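Long-range contacts in probable serine protease HTRA3 (PDB 2P3W), which probably cleaves other proteins as a serine protease and carries a PDZ domain that binds the C-terminal ends of peptides: residues R6-R11 with F96-E101; K61-P66 with L78-L83. All coordinates share one frame; numbering follows the deposited sequence.

In the fold
Both contacts lie in the PDZ domain and reach the same antiparallel sheet, with interaction 2 nested along the chain inside the loop that interaction 1 closes. Neither is wholly core. Interaction 1 sits nearer the centre of the chain and joins the edge strand 5-7 to strand 92-103 by backbone bonds and apolar side chains, through the start of the peptide-binding loop. Interaction 2 lies further out, ties the hairpin turn at 62-65 to the end of helix 70-79, and relies on an ion pair and a hydrogen bond from the Asn-63 side-chain amide, with a smaller apolar part at Val-62 and Leu-83. The two meet where Ile-98 N probably hydrogen-bonds Leu-83 O and Pro-100 packs against Glu-80.

Interaction 1 (R6-R11 with F96-E101); sequences RFIGIR and FSIAPE
Phe-7 and Glu-101 face each other as an antiparallel hydrogen-bonded pair: Phe-7 N reaches Glu-101 O at 3.0 Å and Glu-101 N returns to Phe-7 O at 3.0 Å. Two CA-H...O contacts flank the pair, from Arg-6 CA to Glu-101 O (3.3 Å) and from Pro-100 CA to Phe-7 O (3.4 Å), so each carbonyl oxygen receives an N-H and a C-H. The side chains of Phe-7 and Glu-101 run alongside each other on one side of the sheet. The backbone pairing puts Glu-101 CB over the face of the Phe-7 ring, 4.1 Å from its centroid; CG anti to the backbone N (chi1 -176°) and an extended chain beyond it carry CD along to within 3.6 Å of Phe-7 CZ. The carboxylate plane is turned 40° from the ring, and its OE1 is held by a salt bridge to Arg-50. Residues 7-10, Phe-Ile-Gly-Ile, match the GLGF-type carboxylate-binding loop of PDZ domains. Ile-8 and Ile-10 accordingly pack on Val-112 of the second subunit, the last residue of the phage-derived ligand sequence, while Arg-11 of that subunit makes a cation-pi contact with Phe-7. The Ile-8 side chain meets strand 92-103 through its short branch: CG2 touches Ile-98 CG2 at 3.9 Å, the two side chains crossing nearly at a right angle, and lies 4.0 Å from Pro-100 CG on the proline ring beside it.

Interaction 2 (K61-P66 with L78-L83); sequences KVNGRP and LTESPL
The tight hairpin linking strands 58-62 and 65-66 brings Asn-63 and Arg-65 to Glu-80, the first residue beyond helix 70-79. Arg-65 grips the carboxylate end-on with two nitrogens: Arg-65 NH2 donates to the syn lone pair of Glu-80 OE2 at 2.7 Å, and NH1 reaches OE1 of Glu-80 at 3.1 Å in an almost straight bond (169°). The guanidinium is turned 37° from the carboxylate, so the fork is twisted. Glu-80 OE1 also accepts from Asn-63 ND2 at 2.8 Å; this donor comes from above the carboxylate plane, on the face opposite NH1, and three N-H groups together fix the carboxylate. The turn, Val-62 to Arg-65, is type I', with Asn-63 and Gly-64 at its corners as in many two-residue beta hairpins. Asn-63 CG lies anti to its carbonyl carbon (chi1 -67°), which carries the amide across to the other segment. There OD1 takes the backbone N-H of Leu-84 and, at 3.0 Å from Asn-63 OD1, a water that also donates to Pro-82 O, just after a cis peptide bond. Deeper in, Val-62 CG2 packs on Leu-83 CD2 at 3.9 Å, with Ala-76 and Val-77 of helix 70-79 alongside.

Interaction 1 (R6-R11 with F96-E101)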
# COMPACT_ATOMS: atom_id res chain seq x y z
N ARG A 6 9.72 -2.71 -8.39
CA ARG A 6 9.73 -4.07 -7.82
C ARG A 6 9.10 -3.94 -6.45
O ARG A 6 9.46 -3.06 -5.68
CB ARG A 6 11.18 -4.60 -7.65
CG ARG A 6 11.88 -4.77 -8.96
CD ARG A 6 13.41 -4.71 -8.88
NE ARG A 6 13.89 -4.09 -10.11
CZ ARG A 6 13.91 -4.70 -11.30
NH1 ARG A 6 13.57 -5.97 -11.42
NH2 ARG A 6 14.26 -4.01 -12.37
N PHE A 7 8.14 -4.81 -6.15
CA PHE A 7 7.46 -4.70 -4.88
C PHE A 7 7.01 -6.04 -4.34
O PHE A 7 6.79 -6.99 -5.09
CB PHE A 7 6.26 -3.74 -4.98
CG PHE A 7 5.06 -4.30 -5.71
CD1 PHE A 7 4.98 -4.26 -7.09
CD2 PHE A 7 3.99 -4.86 -5.00
CE1 PHE A 7 3.85 -4.78 -7.75
CE2 PHE A 7 2.92 -5.38 -5.63
CZ PHE A 7 2.84 -5.35 -7.01
N ILE A 8 6.90 -6.11 -3.02
CA ILE A 8 6.31 -7.30 -2.39
C ILE A 8 4.95 -7.09 -1.73
O ILE A 8 4.25 -8.07 -1.45
CB ILE A 8 7.27 -7.98 -1.38
CG1 ILE A 8 7.66 -7.06 -0.24
CG2 ILE A 8 8.51 -8.48 -2.14
CD1 ILE A 8 8.45 -7.72 0.90
N GLY A 9 4.56 -5.84 -1.48
CA GLY A 9 3.22 -5.57 -1.00
C GLY A 9 3.00 -5.63 0.50
O GLY A 9 1.98 -6.14 0.97
N ILE A 10 3.95 -5.08 1.27
CA ILE A 10 3.71 -4.88 2.69
C ILE A 10 4.02 -3.45 3.08
O ILE A 10 4.89 -2.82 2.45
CB ILE A 10 4.52 -5.86 3.56
CG1 ILE A 10 6.01 -5.65 3.40
CG2 ILE A 10 4.19 -7.32 3.26
CD1 ILE A 10 6.82 -6.39 4.50
N ARG A 11 3.33 -2.96 4.12
CA ARG A 11 3.70 -1.71 4.77
C ARG A 11 4.47 -2.12 6.03
O ARG A 11 3.95 -2.82 6.89
CB ARG A 11 2.48 -0.84 5.05
CG ARG A 11 2.88 0.47 5.73
CD ARG A 11 2.04 1.65 5.32
NE ARG A 11 0.63 1.51 5.67
CZ ARG A 11 0.14 1.68 6.88
NH1 ARG A 11 0.94 1.98 7.88
NH2 ARG A 11 -1.17 1.56 7.09
N PHE A 96 9.01 -18.31 3.95
CA PHE A 96 8.23 -17.98 2.75
C PHE A 96 9.20 -17.68 1.60
O PHE A 96 10.31 -17.24 1.84
CB PHE A 96 7.35 -16.74 2.97
CG PHE A 96 6.31 -16.91 4.04
CD1 PHE A 96 5.15 -17.59 3.79
CD2 PHE A 96 6.54 -16.44 5.33
CE1 PHE A 96 4.19 -17.79 4.79
CE2 PHE A 96 5.57 -16.61 6.33
CZ PHE A 96 4.40 -17.28 6.05
N SER A 97 8.80 -18.00 0.37
CA SER A 97 9.59 -17.59 -0.79
C SER A 97 8.73 -16.65 -1.61
O SER A 97 7.74 -17.01 -2.21
CB SER A 97 10.12 -18.74 -1.62
OG SER A 97 10.99 -18.22 -2.61
N ILE A 98 9.11 -15.38 -1.53
CA ILE A 98 8.29 -14.29 -2.04
C ILE A 98 9.05 -13.63 -3.17
O ILE A 98 10.05 -12.94 -2.94
CB ILE A 98 7.99 -13.20 -0.96
CG1 ILE A 98 7.34 -13.82 0.30
CG2 ILE A 98 7.13 -12.12 -1.55
CD1 ILE A 98 6.03 -14.55 0.05
N ALA A 99 8.60 -13.84 -4.41
CA ALA A 99 9.19 -13.17 -5.56
C ALA A 99 8.65 -11.76 -5.77
O ALA A 99 7.44 -11.61 -5.99
CB ALA A 99 8.91 -14.02 -6.84
N PRO A 100 9.51 -10.73 -5.71
CA PRO A 100 8.99 -9.38 -6.00
C PRO A 100 8.36 -9.31 -7.38
O PRO A 100 8.91 -9.83 -8.33
CB PRO A 100 10.25 -8.48 -5.92
CG PRO A 100 11.18 -9.22 -5.00
CD PRO A 100 10.93 -10.70 -5.31
N GLU A 101 7.17 -8.73 -7.45
CA GLU A 101 6.48 -8.43 -8.71
C GLU A 101 7.10 -7.21 -9.36
O GLU A 101 7.43 -6.25 -8.68
CB GLU A 101 5.01 -8.17 -8.41
CG GLU A 101 4.13 -7.93 -9.61
CD GLU A 101 2.62 -8.08 -9.30
OE1 GLU A 101 2.21 -8.71 -8.27
OE2 GLU A 101 1.83 -7.52 -10.11

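Interaction 2 (K61-P66 with L78-L83)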
# COMPACT_ATOMS: atom_id res chain seq x y z
N LYS A 61 14.82 -12.46 8.80
CA LYS A 61 15.92 -12.71 7.89
C LYS A 61 15.45 -12.71 6.45
O LYS A 61 14.28 -12.98 6.17
CB LYS A 61 16.58 -14.06 8.18
CG LYS A 61 17.32 -14.12 9.49
CD LYS A 61 18.18 -15.39 9.58
CE LYS A 61 19.06 -15.35 10.83
NZ LYS A 61 20.19 -14.38 10.68
N VAL A 62 16.36 -12.35 5.55
CA VAL A 62 16.12 -12.46 4.12
C VAL A 62 17.33 -13.18 3.50
O VAL A 62 18.47 -12.76 3.70
CB VAL A 62 15.88 -11.09 3.46
CG1 VAL A 62 17.01 -10.09 3.75
CG2 VAL A 62 15.69 -11.22 1.95
N ASN A 63 17.06 -14.28 2.81
CA ASN A 63 18.12 -15.09 2.19
C ASN A 63 19.24 -15.39 3.21
O ASN A 63 20.44 -15.39 2.89
CB ASN A 63 18.59 -14.42 0.89
CG ASN A 63 17.51 -14.43 -0.19
OD1 ASN A 63 16.60 -15.27 -0.18
ND2 ASN A 63 17.59 -13.50 -1.15
N GLY A 64 18.84 -15.69 4.44
CA GLY A 64 19.79 -16.00 5.52
C GLY A 64 20.45 -14.83 6.25
O GLY A 64 21.19 -15.03 7.20
N ARG A 65 20.18 -13.60 5.83
CA ARG A 65 20.78 -12.44 6.44
C ARG A 65 19.85 -11.80 7.45
O ARG A 65 18.68 -11.56 7.14
CB ARG A 65 21.13 -11.42 5.38
CG ARG A 65 22.09 -11.94 4.34
CD ARG A 65 22.63 -10.80 3.52
NE ARG A 65 21.54 -9.97 3.02
CZ ARG A 65 20.82 -10.22 1.94
NH1 ARG A 65 21.07 -11.29 1.18
NH2 ARG A 65 19.85 -9.38 1.60
N PRO A 66 20.37 -11.46 8.64
CA PRO A 66 19.53 -10.80 9.64
C PRO A 66 19.02 -9.43 9.21
O PRO A 66 19.75 -8.65 8.60
CB PRO A 66 20.45 -10.68 10.86
CG PRO A 66 21.82 -10.89 10.37
CD PRO A 66 21.75 -11.68 9.11
N LEU A 78 14.64 -4.54 -3.89
CA LEU A 78 15.16 -3.86 -5.07
C LEU A 78 16.16 -4.71 -5.82
O LEU A 78 16.32 -4.54 -7.03
CB LEU A 78 15.83 -2.56 -4.62
CG LEU A 78 16.40 -1.60 -5.66
CD1 LEU A 78 15.31 -1.12 -6.64
CD2 LEU A 78 17.08 -0.43 -4.96
N THR A 79 16.85 -5.61 -5.11
CA THR A 79 18.04 -6.25 -5.66
C THR A 79 18.00 -7.78 -5.85
O THR A 79 18.76 -8.31 -6.69
CB THR A 79 19.30 -5.87 -4.84
OG1 THR A 79 19.19 -6.36 -3.50
CG2 THR A 79 19.49 -4.37 -4.79
N GLU A 80 17.20 -8.48 -5.06
CA GLU A 80 17.19 -9.93 -5.05
C GLU A 80 15.81 -10.46 -5.45
O GLU A 80 14.80 -9.80 -5.29
CB GLU A 80 17.54 -10.41 -3.67
CG GLU A 80 18.98 -10.04 -3.29
CD GLU A 80 19.24 -10.28 -1.84
OE1 GLU A 80 19.48 -11.44 -1.47
OE2 GLU A 80 19.21 -9.29 -1.07
N SER A 81 15.81 -11.65 -6.03
CA SER A 81 14.60 -12.30 -6.46
C SER A 81 14.80 -13.81 -6.61
O SER A 81 15.72 -14.26 -7.35
CB SER A 81 14.15 -11.73 -7.80
OG SER A 81 12.86 -12.24 -8.16
N PRO A 82 13.96 -14.61 -5.94
CA PRO A 82 12.94 -14.27 -4.96
C PRO A 82 13.64 -14.00 -3.64
O PRO A 82 14.87 -14.12 -3.55
CB PRO A 82 12.09 -15.54 -4.87
CG PRO A 82 13.10 -16.61 -5.11
CD PRO A 82 14.05 -16.06 -6.14
N LEU A 83 12.86 -13.71 -2.62
CA LEU A 83 13.32 -13.49 -1.25
C LEU A 83 12.83 -14.64 -0.37
O LEU A 83 11.61 -14.86 -0.24
CB LEU A 83 12.74 -12.17 -0.72
CG LEU A 83 13.03 -10.87 -1.50
CD1 LEU A 83 12.52 -9.68 -0.68
CD2 LEU A 83 14.46 -10.74 -1.77
O HOH W 1 16.36 -16.57 -2.90